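Local coordinates for glucose-inhibited division protein A-related protein, probable oxidoreductase (Thermus thermophilus, PDB 2CUL) that binds flavin-adenine dinucleotide in a Rossmann-type fold and is probably an oxidoreductase, related to but smaller than the glucose-inhibited division protein GidA, at residues A[46-51]-A[58-63]; A[93-98]-A[103-108]; A[161-166]-A[208-213]; A[191-196]-A[217-222]. One frame throughout, in Å; residues are numbered along the deposited sequence.

Contact 1. Residues A[46-51]-A[58-63]; sequences PKPPFP and RAYDPK
Tyr60 meets Phe50 ring against ring. CE2 of Phe50 points down onto one face of the tyrosine ring, displaced toward its rim, and comes to 3.3 Å from Tyr60 CG. The planes are inclined at 57° with centroids 5.0 Å apart, an oblique pair. Tyr60 CG is anti to the backbone N (chi1 176°), which sends the ring out across the proline-rich loop.

Proline packing accounts for the rest. The far end of the phenol crosses Pro48 at about a right angle, and Pro48 CD lies 3.6 Å from Tyr60 CZ. On the other face of the tyrosine ring sits the backbone N of Pro62, so the ring is sandwiched between Phe50 and its own chain. Pro46 adds its carbonyl, the O being 3.4 Å from Tyr60 CE1. No hydrogen bond joins the two segments.

This surface contact packs the loop following strand 29-33 against the chain after helix 55-59. Phe50 also rests on Leu56 and Glu57 of that helix, Ala59 packs on helix 67-79, and Pro46 and Pro51 lean against helix 213-230.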
# COMPACT_ATOMS: atom_id res chain seq x y z
N PRO A 46 -2.77 13.51 -10.26
CA PRO A 46 -1.86 12.72 -11.09
C PRO A 46 -1.89 13.24 -12.52
O PRO A 46 -2.95 13.52 -13.07
CB PRO A 46 -2.42 11.31 -10.98
CG PRO A 46 -3.03 11.30 -9.60
CD PRO A 46 -3.74 12.64 -9.57
N LYS A 47 -0.71 13.38 -13.13
CA LYS A 47 -0.61 13.87 -14.50
C LYS A 47 0.23 12.92 -15.34
O LYS A 47 1.17 12.31 -14.84
CB LYS A 47 0.01 15.27 -14.52
CG LYS A 47 -0.82 16.33 -13.82
CD LYS A 47 -0.12 17.68 -13.87
CE LYS A 47 -0.95 18.76 -13.20
NZ LYS A 47 -0.25 20.08 -13.22
N PRO A 48 -0.11 12.78 -16.63
CA PRO A 48 0.62 11.89 -17.53
C PRO A 48 2.08 12.30 -17.73
O PRO A 48 2.46 13.44 -17.46
CB PRO A 48 -0.19 11.96 -18.82
CG PRO A 48 -0.72 13.36 -18.80
CD PRO A 48 -1.15 13.52 -17.36
N PRO A 49 2.91 11.38 -18.26
CA PRO A 49 2.58 10.02 -18.67
C PRO A 49 2.47 8.99 -17.55
O PRO A 49 3.10 9.11 -16.50
CB PRO A 49 3.71 9.69 -19.64
CG PRO A 49 4.88 10.34 -18.97
CD PRO A 49 4.31 11.70 -18.57
N PHE A 50 1.65 7.96 -17.79
CA PHE A 50 1.43 6.89 -16.84
C PHE A 50 1.88 5.57 -17.46
O PHE A 50 2.06 5.47 -18.67
CB PHE A 50 -0.06 6.79 -16.50
CG PHE A 50 -0.65 8.08 -16.01
CD1 PHE A 50 -0.22 8.66 -14.83
CD2 PHE A 50 -1.66 8.70 -16.74
CE1 PHE A 50 -0.78 9.85 -14.37
CE2 PHE A 50 -2.23 9.89 -16.29
CZ PHE A 50 -1.79 10.47 -15.11
N PRO A 51 2.08 4.53 -16.62
CA PRO A 51 2.50 3.24 -17.17
C PRO A 51 1.38 2.72 -18.08
O PRO A 51 0.22 2.71 -17.69
CB PRO A 51 2.67 2.38 -15.92
CG PRO A 51 3.08 3.38 -14.88
CD PRO A 51 2.13 4.53 -15.15
N ARG A 58 -5.85 4.15 -16.32
CA ARG A 58 -7.29 3.99 -16.49
C ARG A 58 -8.10 4.92 -15.60
O ARG A 58 -9.18 5.37 -15.99
CB ARG A 58 -7.68 2.53 -16.21
CG ARG A 58 -6.99 1.54 -17.14
CD ARG A 58 -7.05 0.12 -16.60
NE ARG A 58 -6.19 -0.78 -17.36
CZ ARG A 58 -6.58 -1.50 -18.41
NH1 ARG A 58 -7.83 -1.43 -18.84
NH2 ARG A 58 -5.71 -2.28 -19.03
N ALA A 59 -7.59 5.22 -14.41
CA ALA A 59 -8.29 6.08 -13.47
C ALA A 59 -8.22 7.57 -13.81
O ALA A 59 -9.04 8.36 -13.35
CB ALA A 59 -7.75 5.86 -12.05
N TYR A 60 -7.23 7.94 -14.62
CA TYR A 60 -7.04 9.33 -15.02
C TYR A 60 -8.14 9.87 -15.93
O TYR A 60 -8.66 9.16 -16.79
CB TYR A 60 -5.70 9.47 -15.73
CG TYR A 60 -5.40 10.85 -16.28
CD1 TYR A 60 -5.10 11.91 -15.43
CD2 TYR A 60 -5.39 11.07 -17.66
CE1 TYR A 60 -4.79 13.17 -15.95
CE2 TYR A 60 -5.09 12.32 -18.18
CZ TYR A 60 -4.78 13.37 -17.32
OH TYR A 60 -4.46 14.60 -17.83
N ASP A 61 -8.49 11.14 -15.73
CA ASP A 61 -9.49 11.83 -16.55
C ASP A 61 -8.88 13.19 -16.87
O ASP A 61 -8.74 14.04 -16.00
CB ASP A 61 -10.80 12.02 -15.78
CG ASP A 61 -11.89 12.66 -16.63
OD1 ASP A 61 -11.56 13.29 -17.66
OD2 ASP A 61 -13.08 12.54 -16.27
N PRO A 62 -8.50 13.41 -18.14
CA PRO A 62 -7.90 14.69 -18.53
C PRO A 62 -8.81 15.90 -18.36
O PRO A 62 -8.35 17.04 -18.41
CB PRO A 62 -7.51 14.45 -19.99
CG PRO A 62 -8.57 13.53 -20.46
CD PRO A 62 -8.70 12.54 -19.32
N LYS A 63 -10.10 15.66 -18.14
CA LYS A 63 -11.04 16.76 -17.96
C LYS A 63 -11.52 16.93 -16.52
O LYS A 63 -12.40 17.75 -16.25
CB LYS A 63 -12.24 16.58 -18.89
CG LYS A 63 -11.91 16.75 -20.37
CD LYS A 63 -13.15 16.65 -21.24
CE LYS A 63 -12.84 16.94 -22.70
NZ LYS A 63 -12.28 18.30 -22.90

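Contact 2. Residues A[93-98]-A[103-108]; sequences GLLLEG and GVRTWE
The amide N of Leu95 donates to Gly103 O at 2.8 Å, the shorter of two backbone bonds that tie the segments together. The other runs back the opposite way, from Arg105 N to Gly93 O at 2.9 Å. The strand axes run at 131° to each other. Between the two bonds, Leu94 and Val104 form an antiparallel non-hydrogen-bonded pair, and on their face of the sheet Leu94 CD2 approaches Val104 CG1 at 4.3 Å.

The other face carries Leu95 and Arg105. Leu95 lies along the neighbouring strand, its CG 3.5 Å from Val104 C and its CD2 3.3 Å from Arg105 CG. Arg105 then bends at its third torsion (chi3 -62°), which folds the guanidinium across to the other segment, over Gly93. One face of that group covers Gly93 CA, which stands 3.4 Å from its plane, while NH1 comes within 2.9 Å of Leu94 O at the guanidinium edge. Its stronger partner is outside: NH2 forms a salt bridge with Asp152 OD1, and the other oxygen of that carboxylate accepts from Leu94 N. One aspartate thus ties the arginine and the opposite strand together.

Two adjacent antiparallel strands, 84-97 and 100-106, joined by a tight connection make this a beta hairpin, here at the antiparallel end of the mixed Rossmann-type sheet, where 84-97 runs parallel to 29-33 while 100-106 and 112-113 run antiparallel to their neighbours.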
# COMPACT_ATOMS: atom_id res chain seq x y z
N GLY A 93 -0.80 -5.66 13.13
CA GLY A 93 0.35 -6.51 13.38
C GLY A 93 0.40 -7.69 12.43
O GLY A 93 -0.53 -7.93 11.67
N LEU A 94 1.51 -8.42 12.46
CA LEU A 94 1.67 -9.57 11.58
C LEU A 94 1.23 -10.87 12.24
O LEU A 94 1.57 -11.13 13.40
CB LEU A 94 3.14 -9.70 11.16
CG LEU A 94 3.80 -8.49 10.48
CD1 LEU A 94 5.21 -8.86 10.06
CD2 LEU A 94 2.98 -8.06 9.27
N LEU A 95 0.46 -11.67 11.51
CA LEU A 95 0.04 -12.97 12.04
C LEU A 95 1.19 -13.90 11.69
O LEU A 95 1.55 -14.04 10.52
CB LEU A 95 -1.23 -13.46 11.35
CG LEU A 95 -2.56 -12.82 11.72
CD1 LEU A 95 -3.67 -13.47 10.90
CD2 LEU A 95 -2.83 -12.99 13.21
N LEU A 96 1.77 -14.54 12.70
CA LEU A 96 2.90 -15.43 12.47
C LEU A 96 2.69 -16.87 12.89
O LEU A 96 2.00 -17.16 13.87
CB LEU A 96 4.14 -14.91 13.21
CG LEU A 96 4.59 -13.46 13.00
CD1 LEU A 96 5.82 -13.19 13.86
CD2 LEU A 96 4.90 -13.22 11.53
N GLU A 97 3.30 -17.77 12.13
CA GLU A 97 3.30 -19.19 12.44
C GLU A 97 4.80 -19.44 12.35
O GLU A 97 5.35 -19.66 11.27
CB GLU A 97 2.53 -20.00 11.39
CG GLU A 97 1.06 -19.60 11.30
CD GLU A 97 0.21 -20.59 10.53
OE1 GLU A 97 0.73 -21.24 9.59
OE2 GLU A 97 -0.99 -20.71 10.85
N GLY A 98 5.47 -19.34 13.50
CA GLY A 98 6.90 -19.51 13.51
C GLY A 98 7.50 -18.28 12.85
O GLY A 98 7.17 -17.15 13.22
N GLY A 103 -0.66 -13.69 7.61
CA GLY A 103 -1.74 -12.72 7.52
C GLY A 103 -1.48 -11.55 8.44
O GLY A 103 -0.34 -11.33 8.85
N VAL A 104 -2.52 -10.80 8.77
CA VAL A 104 -2.36 -9.68 9.69
C VAL A 104 -3.49 -9.62 10.69
O VAL A 104 -4.59 -10.10 10.43
CB VAL A 104 -2.33 -8.30 8.96
CG1 VAL A 104 -1.12 -8.21 8.04
CG2 VAL A 104 -3.63 -8.09 8.19
N ARG A 105 -3.19 -9.06 11.86
CA ARG A 105 -4.20 -8.88 12.88
C ARG A 105 -4.83 -7.54 12.51
O ARG A 105 -4.18 -6.71 11.86
CB ARG A 105 -3.57 -8.77 14.27
CG ARG A 105 -2.93 -10.05 14.77
CD ARG A 105 -2.69 -9.98 16.27
NE ARG A 105 -1.75 -8.92 16.65
CZ ARG A 105 -0.48 -8.87 16.27
NH1 ARG A 105 0.02 -9.82 15.49
NH2 ARG A 105 0.30 -7.88 16.69
N THR A 106 -6.08 -7.32 12.90
CA THR A 106 -6.72 -6.04 12.61
C THR A 106 -7.28 -5.45 13.89
O THR A 106 -7.61 -6.17 14.83
CB THR A 106 -7.87 -6.17 11.58
OG1 THR A 106 -8.98 -6.87 12.16
CG2 THR A 106 -7.39 -6.92 10.34
N TRP A 107 -7.36 -4.13 13.93
CA TRP A 107 -7.84 -3.42 15.10
C TRP A 107 -9.27 -3.82 15.45
O TRP A 107 -9.62 -3.98 16.62
CB TRP A 107 -7.79 -1.92 14.87
CG TRP A 107 -7.86 -1.14 16.15
CD1 TRP A 107 -6.82 -0.81 16.97
CD2 TRP A 107 -9.05 -0.64 16.78
NE1 TRP A 107 -7.29 -0.14 18.08
CE2 TRP A 107 -8.65 -0.02 17.98
CE3 TRP A 107 -10.41 -0.66 16.45
CZ2 TRP A 107 -9.56 0.58 18.86
CZ3 TRP A 107 -11.32 -0.06 17.32
CH2 TRP A 107 -10.89 0.54 18.51
N GLU A 108 -10.09 -3.97 14.41
CA GLU A 108 -11.48 -4.33 14.59
C GLU A 108 -11.67 -5.74 15.15
O GLU A 108 -12.75 -6.08 15.63
CB GLU A 108 -12.22 -4.16 13.26
CG GLU A 108 -12.20 -2.72 12.70
CD GLU A 108 -10.90 -2.32 11.99
OE1 GLU A 108 -10.00 -3.16 11.78
OE2 GLU A 108 -10.79 -1.12 11.62

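Contact 3. Residues A[161-166]-A[208-213]; sequences VEREGE and VREGDY. With FAD (flavin-adenine dinucleotide), chain B.
Glu210 reaches from the loop before helix 213-230 toward strand 160-167 and meets Arg163 and Glu164. From CB the chain leaves with CG anti to the carbonyl carbon (chi1 -69°) and runs on extended, bringing CD to 3.9 Å from Arg163 CD. There the carboxylate divides its work. OE1 lies over one face of the Arg163 guanidinium, 3.8 Å from NH1, and the two flat groups are stacked with their planes only 14° apart. This is a long salt bridge, held by charge alone, as no N-H is directed at the oxygen. OE2 turns to water instead. Water 1 donates to Glu210 OE2 at 2.6 Å and also to Glu164 O; water 2 donates to Glu210 OE2 and accepts from Glu164 N at 2.9 Å. Through the two waters, Glu210 OE2 is linked to both the N and the O of Glu164.

The link lies beside the flavin and bridges two parts of the fold: strand 160-167 is an outermost strand of the four-stranded antiparallel sheet, and the loop follows strand 201-203 of the Rossmann-type sheet. Farther along each segment the chain touches FAD. Gly165 C lies 3.4 Å from the methyl carbon C7M at the dimethylbenzene end of the flavin. At the pyrimidine end, Tyr213 N donates to FAD O2 at 2.9 Å, nearly straight at 161°, and O2 also sits over one face of the Tyr213 ring. Asp212 is the N-cap of helix 213-230, its OD1 accepting from Arg215 N, and its CB is 3.2 Å from FAD O2. The Tyr213 hydroxyl is hydrogen-bonded to backbone atoms of Phe43 and Leu44.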
# COMPACT_ATOMS: atom_id res chain seq x y z
N VAL A 161 14.17 3.73 8.17
CA VAL A 161 14.91 4.95 7.89
C VAL A 161 13.87 6.07 7.75
O VAL A 161 12.74 5.82 7.33
CB VAL A 161 15.74 4.85 6.59
CG1 VAL A 161 16.81 3.78 6.75
CG2 VAL A 161 14.85 4.53 5.40
N GLU A 162 14.25 7.28 8.11
CA GLU A 162 13.34 8.42 8.03
C GLU A 162 13.32 9.05 6.65
O GLU A 162 14.37 9.25 6.02
CB GLU A 162 13.70 9.48 9.07
CG GLU A 162 13.48 9.04 10.50
CD GLU A 162 13.70 10.16 11.49
OE1 GLU A 162 13.02 11.20 11.38
OE2 GLU A 162 14.56 10.00 12.39
N ARG A 163 12.12 9.37 6.18
CA ARG A 163 11.93 10.00 4.88
C ARG A 163 10.92 11.14 5.04
O ARG A 163 10.26 11.25 6.07
CB ARG A 163 11.40 8.99 3.86
CG ARG A 163 12.38 7.87 3.51
CD ARG A 163 13.63 8.42 2.85
NE ARG A 163 14.52 7.37 2.38
CZ ARG A 163 15.74 7.59 1.89
NH1 ARG A 163 16.21 8.83 1.81
NH2 ARG A 163 16.50 6.58 1.49
N GLU A 164 10.82 11.98 4.02
CA GLU A 164 9.88 13.09 4.07
C GLU A 164 9.33 13.42 2.70
O GLU A 164 10.04 13.36 1.69
CB GLU A 164 10.56 14.34 4.65
CG GLU A 164 9.62 15.54 4.79
CD GLU A 164 10.31 16.78 5.30
OE1 GLU A 164 11.12 17.38 4.56
OE2 GLU A 164 10.06 17.17 6.46
N GLY A 165 8.04 13.76 2.67
CA GLY A 165 7.40 14.14 1.43
C GLY A 165 6.78 15.49 1.67
O GLY A 165 6.59 15.90 2.81
N GLU A 166 6.45 16.21 0.60
CA GLU A 166 5.84 17.52 0.75
C GLU A 166 4.80 17.83 -0.32
O GLU A 166 4.92 17.37 -1.46
CB GLU A 166 6.93 18.61 0.74
CG GLU A 166 6.40 20.03 0.75
CD GLU A 166 7.50 21.07 0.83
OE1 GLU A 166 8.50 20.93 0.10
OE2 GLU A 166 7.36 22.03 1.62
N VAL A 208 8.93 1.19 1.15
CA VAL A 208 10.24 0.57 0.95
C VAL A 208 11.19 1.39 0.07
O VAL A 208 12.41 1.31 0.23
CB VAL A 208 10.15 -0.86 0.36
CG1 VAL A 208 9.64 -1.82 1.41
CG2 VAL A 208 9.26 -0.88 -0.86
N ARG A 209 10.64 2.18 -0.85
CA ARG A 209 11.48 2.99 -1.72
C ARG A 209 10.74 4.22 -2.22
O ARG A 209 9.54 4.16 -2.51
CB ARG A 209 11.98 2.17 -2.91
CG ARG A 209 12.90 2.95 -3.84
CD ARG A 209 13.72 2.01 -4.72
NE ARG A 209 12.88 1.13 -5.53
CZ ARG A 209 13.36 0.18 -6.32
NH1 ARG A 209 14.67 -0.01 -6.42
NH2 ARG A 209 12.53 -0.58 -7.02
N GLU A 210 11.45 5.34 -2.31
CA GLU A 210 10.84 6.59 -2.76
C GLU A 210 10.46 6.53 -4.23
O GLU A 210 11.00 5.73 -5.00
CB GLU A 210 11.79 7.77 -2.52
CG GLU A 210 11.98 8.12 -1.06
CD GLU A 210 12.76 9.40 -0.86
OE1 GLU A 210 13.96 9.44 -1.22
OE2 GLU A 210 12.17 10.38 -0.35
N GLY A 211 9.52 7.39 -4.61
CA GLY A 211 9.07 7.43 -5.99
C GLY A 211 7.77 8.20 -6.12
O GLY A 211 7.13 8.50 -5.11
N ASP A 212 7.38 8.52 -7.35
CA ASP A 212 6.14 9.25 -7.61
C ASP A 212 5.03 8.27 -8.00
O ASP A 212 5.23 7.06 -7.94
CB ASP A 212 6.34 10.29 -8.72
CG ASP A 212 6.90 9.68 -9.99
OD1 ASP A 212 6.69 8.48 -10.24
OD2 ASP A 212 7.54 10.43 -10.75
N TYR A 213 3.87 8.78 -8.40
CA TYR A 213 2.75 7.91 -8.75
C TYR A 213 3.11 6.83 -9.76
O TYR A 213 2.82 5.66 -9.55
CB TYR A 213 1.56 8.72 -9.29
CG TYR A 213 1.01 9.78 -8.36
CD1 TYR A 213 0.78 9.51 -7.01
CD2 TYR A 213 0.70 11.05 -8.84
CE1 TYR A 213 0.26 10.49 -6.16
CE2 TYR A 213 0.17 12.03 -8.01
CZ TYR A 213 -0.05 11.74 -6.67
OH TYR A 213 -0.54 12.74 -5.86
PA FAD B . -0.41 5.25 -0.57
O1A FAD B . -0.31 6.30 0.45
O2A FAD B . -0.91 5.59 -1.92
O5B FAD B . -1.32 4.06 -0.02
C5B FAD B . -1.08 3.51 1.28
C4B FAD B . -2.40 2.87 1.71
O4B FAD B . -2.10 2.03 2.83
C3B FAD B . -3.47 3.87 2.19
O3B FAD B . -4.72 3.64 1.57
C2B FAD B . -3.49 3.67 3.67
O2B FAD B . -4.67 4.05 4.34
C1B FAD B . -3.15 2.18 3.78
N9A FAD B . -2.64 1.75 5.08
C8A FAD B . -1.51 2.22 5.72
N7A FAD B . -1.32 1.61 6.89
C5A FAD B . -2.37 0.72 7.00
C6A FAD B . -2.72 -0.21 8.01
N6A FAD B . -2.03 -0.38 9.12
N1A FAD B . -3.86 -0.97 7.80
C2A FAD B . -4.60 -0.81 6.65
N3A FAD B . -4.31 0.06 5.65
C4A FAD B . -3.19 0.80 5.87
N1 FAD B . 3.94 11.54 -5.73
C2 FAD B . 3.46 12.17 -6.86
O2 FAD B . 3.57 11.66 -7.95
N3 FAD B . 2.84 13.42 -6.72
C4 FAD B . 2.67 14.08 -5.53
O4 FAD B . 2.11 15.19 -5.48
C4X FAD B . 3.17 13.44 -4.37
N5 FAD B . 3.05 14.04 -3.13
C5X FAD B . 3.53 13.42 -1.99
C6 FAD B . 3.39 14.05 -0.75
C7 FAD B . 3.86 13.47 0.44
C7M FAD B . 3.68 14.21 1.75
C8 FAD B . 4.49 12.18 0.37
C8M FAD B . 5.01 11.48 1.59
C9 FAD B . 4.64 11.53 -0.88
C9A FAD B . 4.17 12.13 -2.08
N10 FAD B . 4.30 11.50 -3.37
C10 FAD B . 3.80 12.16 -4.51
C1' FAD B . 4.97 10.15 -3.55
C2' FAD B . 4.10 8.91 -3.83
O2' FAD B . 3.68 8.93 -5.17
C3' FAD B . 2.87 8.82 -2.91
O3' FAD B . 3.25 8.79 -1.54
C4' FAD B . 2.02 7.56 -3.16
O4' FAD B . 0.75 7.66 -2.52
C5' FAD B . 2.79 6.33 -2.65
O5' FAD B . 2.04 5.14 -2.92
P FAD B . 1.87 3.97 -1.86
O1P FAD B . 1.08 2.95 -2.56
O2P FAD B . 3.21 3.53 -1.33
O3P FAD B . 1.06 4.60 -0.66
O HOH W 1 9.61 10.62 0.22
O HOH W 2 12.94 11.93 1.99

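Contact 4. Residues A[191-196]-A[217-222]; sequences KTFRLK and SEEGKR
The far end of the Phe193 ring lies over one face of the Arg222 guanidinium. Ring and guanidinium planes are 28° apart, so the two flat groups overlap at a tilt, with Phe193 CE2 3.4 Å from Arg222 NH1. The aliphatic part of the arginine shares in this, its CB lying 3.7 Å from Phe193 CZ. Glu219 OE1 comes to the neighbouring ring atom, 3.6 Å from Phe193 CE1.

What holds the guanidinium flat under the phenylalanine is a side-on, two-nitrogen grip on Glu219, one turn earlier on the helix. Arg222 NE donates to Glu219 OE2 at 2.9 Å with an almost straight bond (172°), and Arg222 NH2 donates to the syn lone pair of Glu219 OE1 at 3.0 Å. The arginine chain, bent at its third torsion (chi3 73°), doubles back along the helix to reach that carboxylate. Its remaining nitrogen, NH1, looks to the loop: it donates to Glu190 O and, at 2.8 Å, to water 3, which in turn donates to Lys191 O.

One shell farther out, Arg209 NH2 forms a salt bridge with Glu219 OE1, so two arginines share one carboxylate, which probably favours its charged form. Phe193 itself is set by a G1 beta bulge, in which it and Arg194 both face Glu189.

The contact places the small 188-189/194-195 hairpin on helix 213-230: Phe193 also packs on Leu223 of that helix and on Tyr202 of strand 201-203, while Trp188 touches both Glu219 and Arg222.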
# COMPACT_ATOMS: atom_id res chain seq x y z
N LYS A 191 14.67 -7.47 -6.11
CA LYS A 191 14.24 -8.35 -7.20
C LYS A 191 12.98 -9.17 -6.91
O LYS A 191 12.22 -9.48 -7.83
CB LYS A 191 15.37 -9.32 -7.55
CG LYS A 191 16.67 -8.66 -7.99
CD LYS A 191 17.75 -9.70 -8.25
CE LYS A 191 18.07 -10.50 -6.99
NZ LYS A 191 19.09 -11.55 -7.23
N THR A 192 12.76 -9.50 -5.64
CA THR A 192 11.62 -10.32 -5.24
C THR A 192 10.60 -9.61 -4.37
O THR A 192 9.52 -10.15 -4.10
CB THR A 192 12.09 -11.54 -4.46
OG1 THR A 192 12.77 -11.11 -3.27
CG2 THR A 192 13.06 -12.37 -5.30
N PHE A 193 10.94 -8.41 -3.90
CA PHE A 193 10.07 -7.62 -3.03
C PHE A 193 9.97 -8.23 -1.63
O PHE A 193 9.19 -7.78 -0.81
CB PHE A 193 8.66 -7.52 -3.63
CG PHE A 193 8.60 -6.70 -4.89
CD1 PHE A 193 8.40 -5.33 -4.83
CD2 PHE A 193 8.76 -7.31 -6.13
CE1 PHE A 193 8.36 -4.57 -6.00
CE2 PHE A 193 8.73 -6.56 -7.30
CZ PHE A 193 8.52 -5.18 -7.23
N ARG A 194 10.79 -9.24 -1.37
CA ARG A 194 10.77 -9.90 -0.07
C ARG A 194 11.37 -9.11 1.08
O ARG A 194 12.40 -8.45 0.93
CB ARG A 194 11.52 -11.24 -0.16
CG ARG A 194 10.80 -12.32 -0.95
CD ARG A 194 9.88 -13.13 -0.04
NE ARG A 194 10.63 -13.94 0.91
CZ ARG A 194 10.66 -13.73 2.23
NH1 ARG A 194 11.39 -14.52 3.01
NH2 ARG A 194 9.95 -12.75 2.77
N LEU A 195 10.70 -9.17 2.23
CA LEU A 195 11.20 -8.58 3.46
C LEU A 195 11.75 -9.86 4.08
O LEU A 195 11.05 -10.58 4.80
CB LEU A 195 10.07 -7.97 4.29
CG LEU A 195 9.55 -6.61 3.81
CD1 LEU A 195 8.42 -6.15 4.73
CD2 LEU A 195 10.69 -5.59 3.81
N LYS A 196 13.00 -10.15 3.74
CA LYS A 196 13.70 -11.36 4.16
C LYS A 196 13.78 -11.73 5.63
O LYS A 196 14.12 -12.88 5.95
CB LYS A 196 15.12 -11.35 3.58
CG LYS A 196 15.99 -10.23 4.10
CD LYS A 196 17.41 -10.34 3.56
CE LYS A 196 18.27 -9.17 4.01
NZ LYS A 196 18.33 -9.05 5.49
N SER A 217 3.15 2.76 -9.31
CA SER A 217 2.40 1.90 -10.22
C SER A 217 3.31 0.86 -10.88
O SER A 217 2.96 -0.32 -10.94
CB SER A 217 1.71 2.75 -11.29
OG SER A 217 1.07 1.94 -12.25
N GLU A 218 4.46 1.30 -11.38
CA GLU A 218 5.40 0.38 -12.02
C GLU A 218 5.87 -0.67 -11.03
O GLU A 218 6.01 -1.85 -11.37
CB GLU A 218 6.60 1.15 -12.58
CG GLU A 218 6.20 2.20 -13.60
CD GLU A 218 7.35 3.11 -13.99
OE1 GLU A 218 8.23 3.36 -13.14
OE2 GLU A 218 7.35 3.59 -15.14
N GLU A 219 6.10 -0.26 -9.79
CA GLU A 219 6.54 -1.20 -8.77
C GLU A 219 5.46 -2.22 -8.44
O GLU A 219 5.75 -3.40 -8.25
CB GLU A 219 6.99 -0.45 -7.51
CG GLU A 219 8.37 0.17 -7.67
CD GLU A 219 9.44 -0.89 -7.81
OE1 GLU A 219 9.87 -1.43 -6.78
OE2 GLU A 219 9.85 -1.19 -8.96
N GLY A 220 4.21 -1.76 -8.38
CA GLY A 220 3.11 -2.67 -8.09
C GLY A 220 2.96 -3.71 -9.19
O GLY A 220 2.71 -4.89 -8.92
N LYS A 221 3.10 -3.28 -10.44
CA LYS A 221 3.00 -4.19 -11.57
C LYS A 221 4.16 -5.18 -11.55
O LYS A 221 3.99 -6.36 -11.83
CB LYS A 221 3.00 -3.41 -12.89
CG LYS A 221 2.85 -4.31 -14.11
CD LYS A 221 2.68 -3.50 -15.38
CE LYS A 221 2.41 -4.41 -16.57
NZ LYS A 221 2.25 -3.64 -17.83
N ARG A 222 5.35 -4.68 -11.22
CA ARG A 222 6.54 -5.53 -11.17
C ARG A 222 6.37 -6.61 -10.11
O ARG A 222 6.78 -7.76 -10.30
CB ARG A 222 7.79 -4.69 -10.87
CG ARG A 222 9.11 -5.43 -11.02
CD ARG A 222 10.30 -4.46 -11.01
NE ARG A 222 10.58 -3.89 -9.69
CZ ARG A 222 11.23 -4.53 -8.72
NH1 ARG A 222 11.67 -5.77 -8.90
NH2 ARG A 222 11.46 -3.91 -7.56
O HOH W 3 11.29 -8.02 -10.54

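How the contacts relate
Contacts 1 and 2 are closed one after the other along the chain, whereas contacts 3 and 4 interleave, their second segments following each other through residues 208-222. Helix 213-230 is the common element: contact 3 ends at its first turn, contact 4 uses its next turns, and contact 1 touches both through Pro46 on Tyr213 and Pro51 on Ser217 and Glu218. Contacts 3 and 4, 15 Å apart by their centres, meet through a salt bridge. Contact 2 stands apart, its centre about 35 Å from that of contact 1, across the chain's centre. The helix thus gathers contacts around the flavin: contact 3 borders its ring, and side chains of contacts 1, 2 and 4 all come within about 7 to 8 Å of FAD.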